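Local structure of L-Ribose isomerase (Acinetobacter, 4Q0S) at residues 49-54 with 252-257; 94-99 with 235-240; 38-43 with 103-108. The protein probably interconverts L-ribose and L-ribulose, as a cobalt-bound cupin-barrel sugar isomerase that holds the sugar alcohol ribitol in its pocket. One frame throughout, in Å; residues are numbered along the deposited sequence.

Interaction 1 of 3, residues 49-54 with 252-257; sequences AGIVFG and TGRLQT. With RB0 (D-ribitol), chain C.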
# COMPACT_ATOMS: atom_id res chain seq x y z
N ALA A 49 -10.32 12.19 -18.23
CA ALA A 49 -9.40 11.17 -17.74
C ALA A 49 -9.43 9.90 -18.58
O ALA A 49 -8.39 9.29 -18.83
CB ALA A 49 -9.71 10.85 -16.28
N GLY A 50 -10.62 9.48 -19.00
CA GLY A 50 -10.74 8.28 -19.81
C GLY A 50 -10.55 8.64 -21.27
O GLY A 50 -11.32 9.42 -21.83
N ILE A 51 -9.53 8.06 -21.90
CA ILE A 51 -9.21 8.37 -23.30
C ILE A 51 -9.37 7.20 -24.27
O ILE A 51 -8.95 6.08 -24.01
CB ILE A 51 -7.75 8.88 -23.39
CG1 ILE A 51 -7.56 10.05 -22.43
CG2 ILE A 51 -7.42 9.31 -24.82
CD1 ILE A 51 -6.08 10.39 -22.17
N VAL A 52 -9.99 7.49 -25.41
CA VAL A 52 -10.19 6.49 -26.46
C VAL A 52 -9.54 7.14 -27.69
O VAL A 52 -9.95 8.22 -28.12
CB VAL A 52 -11.69 6.23 -26.72
CG1 VAL A 52 -11.86 5.17 -27.80
CG2 VAL A 52 -12.36 5.77 -25.42
N PHE A 53 -8.51 6.49 -28.24
CA PHE A 53 -7.77 7.04 -29.37
C PHE A 53 -8.35 6.79 -30.76
O PHE A 53 -7.81 6.00 -31.54
CB PHE A 53 -6.32 6.54 -29.33
CG PHE A 53 -5.58 6.92 -28.08
CD1 PHE A 53 -5.60 6.10 -26.96
CD2 PHE A 53 -4.85 8.11 -28.02
CE1 PHE A 53 -4.91 6.44 -25.79
CE2 PHE A 53 -4.16 8.47 -26.86
CZ PHE A 53 -4.19 7.63 -25.75
N GLY A 54 -9.44 7.47 -31.07
CA GLY A 54 -10.05 7.31 -32.38
C GLY A 54 -11.41 6.64 -32.37
O GLY A 54 -11.70 5.77 -31.55
N THR A 252 -6.91 12.78 -33.26
CA THR A 252 -8.21 13.43 -33.09
C THR A 252 -8.91 13.05 -31.79
O THR A 252 -9.06 13.88 -30.88
CB THR A 252 -9.14 13.11 -34.27
OG1 THR A 252 -9.35 11.69 -34.35
CG2 THR A 252 -8.51 13.59 -35.58
N GLY A 253 -9.35 11.80 -31.69
CA GLY A 253 -10.05 11.34 -30.51
C GLY A 253 -9.31 11.51 -29.19
O GLY A 253 -9.88 11.34 -28.12
N ARG A 254 -8.03 11.85 -29.27
CA ARG A 254 -7.22 12.03 -28.07
C ARG A 254 -7.72 13.19 -27.21
O ARG A 254 -7.87 13.05 -26.00
CB ARG A 254 -5.76 12.28 -28.47
CG ARG A 254 -4.73 11.96 -27.39
CD ARG A 254 -4.92 12.78 -26.13
NE ARG A 254 -3.90 12.48 -25.12
CZ ARG A 254 -3.88 13.00 -23.89
NH1 ARG A 254 -2.92 12.66 -23.05
NH2 ARG A 254 -4.83 13.85 -23.51
N LEU A 255 -7.99 14.33 -27.84
CA LEU A 255 -8.44 15.52 -27.12
C LEU A 255 -9.90 15.53 -26.66
O LEU A 255 -10.36 16.53 -26.10
CB LEU A 255 -8.17 16.76 -27.97
CG LEU A 255 -6.72 17.00 -28.41
CD1 LEU A 255 -6.65 18.24 -29.29
CD2 LEU A 255 -5.82 17.16 -27.19
N GLN A 256 -10.64 14.45 -26.88
CA GLN A 256 -12.04 14.40 -26.45
C GLN A 256 -12.66 13.01 -26.52
O GLN A 256 -12.49 12.29 -27.50
CB GLN A 256 -12.90 15.35 -27.28
CG GLN A 256 -14.37 15.33 -26.87
CD GLN A 256 -15.29 16.03 -27.86
OE1 GLN A 256 -15.17 17.23 -28.10
NE2 GLN A 256 -16.22 15.27 -28.44
N THR A 257 -13.40 12.66 -25.47
CA THR A 257 -14.06 11.36 -25.40
C THR A 257 -15.56 11.54 -25.58
O THR A 257 -16.19 12.33 -24.87
CB THR A 257 -13.81 10.67 -24.05
OG1 THR A 257 -12.40 10.59 -23.82
CG2 THR A 257 -14.40 9.27 -24.05
C1 RB0 C . -0.53 9.85 -23.89
O1 RB0 C . -1.72 10.30 -24.51
C2 RB0 C . -0.09 10.87 -22.85
O2 RB0 C . 0.42 12.03 -23.49
C3 RB0 C . 0.96 10.25 -21.90
O3 RB0 C . 1.19 11.12 -20.80
C4 RB0 C . 2.29 9.94 -22.60
O4 RB0 C . 2.41 10.71 -23.78
C5 RB0 C . 2.38 8.45 -22.93
O5 RB0 C . 3.68 8.13 -23.42
O HOH W 1 -10.77 10.37 -25.81
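The hydroxyl OG1 of T257 is gripped twice: it donates to the carbonyl O of G50 and accepts a bond from water 1, 2.6 Å from OG1. The T257 OG1 to G50 O bond is short, 2.5 Å, lies in the carbonyl plane and makes a C=O...OG1 angle of 156°. With OG1 anti to the carbonyl carbon of T257 (chi1 -54°), the hydroxyl faces strand 50-52. Water 1 also accepts from V52 N at 3.0 Å, and G253 O lies 2.7 Å from water 1 as a probable further acceptor, so the water bridges the edge of the strand to segment 252-257. Strand 50-52 is an edge strand, within this chain, of one sheet of the cupin barrel, and here it meets that segment beside the ribitol pocket. R254 reaches into the pocket, its NE and NH1 both donating to O1 of ribitol; NH1, at 3.0 Å from O1, also forms a salt bridge with E222. Over one face of the guanidinium sits I51 CD1, 3.8 Å above its plane and centred on it, while O1 lies at the edge. F53 runs alongside R254, with ring and guanidinium planes 79° apart, and its CE2 touches R254 CG at 3.6 Å.

Interaction 2 of 3, residues 94-99 with 235-240; sequences PYAEYS and PSWLGM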
# COMPACT_ATOMS: atom_id res chain seq x y z
N PRO A 94 12.15 30.96 -24.84
CA PRO A 94 11.85 30.12 -26.01
C PRO A 94 12.14 28.62 -25.84
O PRO A 94 11.76 27.82 -26.69
CB PRO A 94 12.68 30.77 -27.11
CG PRO A 94 13.89 31.25 -26.37
CD PRO A 94 13.29 31.85 -25.11
N TYR A 95 12.80 28.26 -24.75
CA TYR A 95 13.15 26.86 -24.50
C TYR A 95 12.47 26.28 -23.25
O TYR A 95 12.69 25.12 -22.90
CB TYR A 95 14.66 26.72 -24.35
CG TYR A 95 15.44 27.34 -25.49
CD1 TYR A 95 15.36 26.81 -26.78
CD2 TYR A 95 16.24 28.46 -25.29
CE1 TYR A 95 16.07 27.38 -27.84
CE2 TYR A 95 16.95 29.04 -26.34
CZ TYR A 95 16.86 28.49 -27.61
OH TYR A 95 17.56 29.06 -28.65
N ALA A 96 11.64 27.09 -22.60
CA ALA A 96 10.94 26.66 -21.39
C ALA A 96 9.99 25.50 -21.67
O ALA A 96 9.78 24.63 -20.82
CB ALA A 96 10.17 27.84 -20.80
N GLU A 97 9.41 25.49 -22.87
CA GLU A 97 8.47 24.47 -23.30
C GLU A 97 9.03 23.04 -23.25
O GLU A 97 8.29 22.07 -23.34
CB GLU A 97 7.98 24.78 -24.71
CG GLU A 97 9.11 24.83 -25.75
CD GLU A 97 8.70 25.54 -27.03
OE1 GLU A 97 8.48 26.76 -26.98
OE2 GLU A 97 8.59 24.86 -28.07
N TYR A 98 10.35 22.93 -23.13
CA TYR A 98 10.99 21.62 -23.08
C TYR A 98 11.14 21.17 -21.63
O TYR A 98 11.49 20.01 -21.36
CB TYR A 98 12.37 21.66 -23.73
CG TYR A 98 12.34 21.84 -25.23
CD1 TYR A 98 12.12 20.75 -26.07
CD2 TYR A 98 12.51 23.10 -25.81
CE1 TYR A 98 12.07 20.91 -27.46
CE2 TYR A 98 12.46 23.27 -27.19
CZ TYR A 98 12.24 22.17 -28.00
OH TYR A 98 12.17 22.35 -29.36
N SER A 99 10.88 22.08 -20.70
CA SER A 99 10.99 21.78 -19.28
C SER A 99 9.61 21.62 -18.64
O SER A 99 8.66 21.19 -19.29
CB SER A 99 11.78 22.88 -18.57
OG SER A 99 12.12 22.48 -17.24
N PRO A 235 3.65 33.19 -24.15
CA PRO A 235 2.86 33.40 -25.37
C PRO A 235 2.78 32.20 -26.31
O PRO A 235 1.70 31.67 -26.55
CB PRO A 235 3.54 34.60 -26.00
CG PRO A 235 3.89 35.42 -24.80
CD PRO A 235 4.46 34.38 -23.85
N SER A 236 3.93 31.78 -26.83
CA SER A 236 3.99 30.65 -27.76
C SER A 236 3.26 29.40 -27.28
O SER A 236 2.64 28.70 -28.08
CB SER A 236 5.45 30.30 -28.07
OG SER A 236 6.13 29.88 -26.90
N TRP A 237 3.34 29.11 -25.99
CA TRP A 237 2.69 27.93 -25.42
C TRP A 237 1.21 27.83 -25.78
O TRP A 237 0.64 26.74 -25.81
CB TRP A 237 2.83 27.94 -23.90
CG TRP A 237 4.22 27.68 -23.41
CD1 TRP A 237 5.39 28.12 -23.97
CD2 TRP A 237 4.59 26.97 -22.22
NE1 TRP A 237 6.46 27.74 -23.20
CE2 TRP A 237 6.00 27.03 -22.12
CE3 TRP A 237 3.87 26.28 -21.24
CZ2 TRP A 237 6.70 26.44 -21.06
CZ3 TRP A 237 4.56 25.70 -20.18
CH2 TRP A 237 5.97 25.78 -20.10
N LEU A 238 0.58 28.98 -26.05
CA LEU A 238 -0.84 29.02 -26.39
C LEU A 238 -1.18 28.20 -27.63
O LEU A 238 -0.65 28.45 -28.71
CB LEU A 238 -1.28 30.47 -26.59
CG LEU A 238 -2.75 30.70 -26.95
CD1 LEU A 238 -3.65 30.13 -25.86
CD2 LEU A 238 -2.99 32.20 -27.11
N GLY A 239 -2.06 27.22 -27.46
CA GLY A 239 -2.47 26.37 -28.56
C GLY A 239 -1.42 25.36 -28.98
O GLY A 239 -1.70 24.45 -29.77
N MET A 240 -0.21 25.51 -28.46
CA MET A 240 0.89 24.61 -28.78
C MET A 240 0.53 23.15 -28.55
O MET A 240 0.01 22.78 -27.50
CB MET A 240 2.10 24.98 -27.92
CG MET A 240 3.36 24.19 -28.22
SD MET A 240 4.66 24.63 -27.06
CE MET A 240 5.10 26.27 -27.65
O HOH W 2 9.31 27.85 -24.62
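The loop between strands 73-82 and 101-108 meets the loop between strands 211-217 and 244-245, closest in backbone at E97 and W237, whose CA atoms are 7.1 Å apart; residues 96-98 have helical backbone angles, and W237 to M240 forms a type II beta turn. The indole of W237 extends to the 94-99 backbone, bringing CZ2 to 3.4 Å from E97 N, with the carbonyl carbon of A96 at the ring edge and A96 CB in apolar contact with CZ2. E97 has CG between its backbone N and carbonyl carbon (chi1 60°), and from there the extended chain crosses that of M240 at about a right angle. The M240 methyl CE lies 3.5 Å from E97 OE1, while E97 OE2 forms a salt bridge with R121, against which M240 also packs. Around W237 stand Y219 and H221, the latter edge-to-face, and S99 OG hydrogen-bonds to S99 OG of a second subunit. Water 2 completes the junction: it accepts from E97 N and W237 NE1 and donates to E97 OE1 at 2.7 Å. The polar link between these loops therefore passes through water, and the main direct contacts are van der Waals ones to the indole and the thioether methyl.

Interaction 3 of 3, residues 38-43 with 103-108; sequences YPITEK and DKLMIV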
# COMPACT_ATOMS: atom_id res chain seq x y z
N TYR A 38 -1.82 6.96 -4.88
CA TYR A 38 -1.58 8.08 -5.80
C TYR A 38 -2.55 9.16 -5.30
O TYR A 38 -3.71 8.88 -5.03
CB TYR A 38 -1.88 7.70 -7.26
CG TYR A 38 -1.31 8.71 -8.23
CD1 TYR A 38 0.06 8.76 -8.50
CD2 TYR A 38 -2.12 9.69 -8.81
CE1 TYR A 38 0.61 9.75 -9.33
CE2 TYR A 38 -1.59 10.68 -9.63
CZ TYR A 38 -0.22 10.71 -9.88
OH TYR A 38 0.30 11.71 -10.68
N PRO A 39 -2.08 10.41 -5.17
CA PRO A 39 -2.92 11.52 -4.69
C PRO A 39 -3.95 12.02 -5.69
O PRO A 39 -3.78 13.07 -6.30
CB PRO A 39 -1.89 12.59 -4.34
CG PRO A 39 -0.86 12.40 -5.43
CD PRO A 39 -0.71 10.88 -5.48
N ILE A 40 -5.03 11.26 -5.85
CA ILE A 40 -6.10 11.63 -6.77
C ILE A 40 -7.15 12.52 -6.10
O ILE A 40 -7.81 12.11 -5.15
CB ILE A 40 -6.78 10.36 -7.33
CG1 ILE A 40 -5.77 9.59 -8.19
CG2 ILE A 40 -8.02 10.74 -8.13
CD1 ILE A 40 -6.34 8.35 -8.83
N THR A 41 -7.29 13.74 -6.61
CA THR A 41 -8.26 14.69 -6.10
C THR A 41 -9.55 14.60 -6.91
O THR A 41 -9.58 13.96 -7.96
CB THR A 41 -7.73 16.13 -6.20
OG1 THR A 41 -7.37 16.41 -7.56
CG2 THR A 41 -6.50 16.31 -5.32
N GLU A 42 -10.61 15.24 -6.43
CA GLU A 42 -11.89 15.20 -7.13
C GLU A 42 -11.82 15.75 -8.54
O GLU A 42 -12.36 15.16 -9.46
CB GLU A 42 -12.95 15.98 -6.35
CG GLU A 42 -13.50 15.26 -5.15
CD GLU A 42 -14.50 16.11 -4.38
OE1 GLU A 42 -15.48 16.58 -5.00
OE2 GLU A 42 -14.29 16.31 -3.17
N LYS A 43 -11.15 16.89 -8.69
CA LYS A 43 -11.02 17.52 -10.00
C LYS A 43 -10.32 16.63 -11.03
O LYS A 43 -10.54 16.75 -12.23
CB LYS A 43 -10.28 18.85 -9.88
CG LYS A 43 -8.85 18.70 -9.35
CD LYS A 43 -7.99 19.90 -9.70
CE LYS A 43 -8.54 21.19 -9.09
NZ LYS A 43 -7.68 22.36 -9.44
N ASP A 103 3.22 15.13 -13.54
CA ASP A 103 3.08 13.88 -12.80
C ASP A 103 1.67 13.36 -13.05
O ASP A 103 0.70 14.09 -12.85
CB ASP A 103 3.29 14.13 -11.30
CG ASP A 103 3.56 12.85 -10.51
OD1 ASP A 103 2.88 11.83 -10.76
OD2 ASP A 103 4.44 12.87 -9.62
N LYS A 104 1.56 12.12 -13.49
CA LYS A 104 0.26 11.52 -13.74
C LYS A 104 0.29 10.02 -13.49
O LYS A 104 1.36 9.41 -13.46
CB LYS A 104 -0.20 11.77 -15.18
CG LYS A 104 0.55 10.93 -16.21
CD LYS A 104 1.25 11.80 -17.25
CE LYS A 104 2.36 12.63 -16.62
NZ LYS A 104 3.17 13.38 -17.64
N LEU A 105 -0.89 9.45 -13.29
CA LEU A 105 -1.03 8.02 -13.08
C LEU A 105 -1.75 7.53 -14.33
O LEU A 105 -2.75 8.12 -14.73
CB LEU A 105 -1.90 7.74 -11.85
CG LEU A 105 -1.94 6.27 -11.45
CD1 LEU A 105 -0.54 5.85 -11.00
CD2 LEU A 105 -2.95 6.06 -10.32
N MET A 106 -1.23 6.48 -14.95
CA MET A 106 -1.85 5.95 -16.15
C MET A 106 -2.33 4.53 -15.90
O MET A 106 -1.61 3.71 -15.33
CB MET A 106 -0.86 5.99 -17.31
CG MET A 106 -0.28 7.38 -17.54
SD MET A 106 0.75 7.53 -19.00
CE MET A 106 2.16 6.58 -18.53
N ILE A 107 -3.55 4.25 -16.31
CA ILE A 107 -4.11 2.93 -16.13
C ILE A 107 -4.52 2.33 -17.47
O ILE A 107 -5.36 2.87 -18.18
CB ILE A 107 -5.32 2.98 -15.17
CG1 ILE A 107 -4.88 3.62 -13.85
CG2 ILE A 107 -5.87 1.57 -14.94
CD1 ILE A 107 -5.96 3.67 -12.80
N VAL A 108 -3.90 1.20 -17.78
CA VAL A 108 -4.14 0.49 -19.02
C VAL A 108 -4.61 -0.93 -18.71
O VAL A 108 -3.94 -1.69 -18.00
CB VAL A 108 -2.84 0.42 -19.85
CG1 VAL A 108 -3.08 -0.34 -21.13
CG2 VAL A 108 -2.36 1.84 -20.14
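Y38 projects from the loop after helix 19-35 onto L105 and D103 of strand 101-108, an inner strand of a cupin-barrel sheet, between strands 73-82 and 211-217. At the root of its side chain, CB lies 3.6 Å from L105 CD2. The ring then begins at CG, which meets both CD2 and CB of L105, and it is placed over the strand because CG stands anti to the backbone N (chi1 -166°). On one branch CD1 touches L105 CD1; on the other CD2 approaches L105 CB at 3.6 Å, and CE2 follows along the same methylene. Of these, L105 CB makes a CH-pi interaction, sitting over the Y38 ring 3.6 Å from its centroid and only 10° off the ring normal. The opposite face is covered by P39 CD, displaced from the ring centre, so the ring is held between L105 and P39, the next residue in the chain after Y38. Y38 and L105 run antiparallel alongside each other, and I40 CD1 adds a looser touch on L105 CD2 at 4.4 Å. Farther out, Y38 CE1 lies 3.4 Å from D103 OD1, and CZ is close to the same oxygen. The carboxylate also has partners beyond the strand: OD2 forms a salt bridge with K190 of a second subunit, which connects this contact to the assembly interface. At the tip, Y38 OH donates to D103 OD1 at 2.6 Å, and S79 OG on the adjacent strand shares a further hydrogen bond with that hydroxyl. The carboxylate oxygen lies near the ring plane, yet the hydroxyl meets it 44° out of the carboxylate plane.

How the interactions relate
From the N terminus, the chain leaves helix 19-35 through 38-43, runs along edge strand 50-52, then passes 94-99 and strand 101-108. Reaching 103-108 closes interaction 3, which ties the loop after the helix to an inner strand. Interaction 2 closes next, when 235-240, in the loop after strand 211-217, returns to the loop before strand 101-108. Interaction 1 closes last, joining edge strand 50-52 to 252-257 near the C terminus. Interaction 2 falls within the span of interaction 1, whereas interaction 3 crosses both. Interactions 1 and 3 reach the same sheet, their centres about 17 Å apart; R254 and K104 both belong to the ribitol pocket. Interactions 2 and 3 both touch the second subunit.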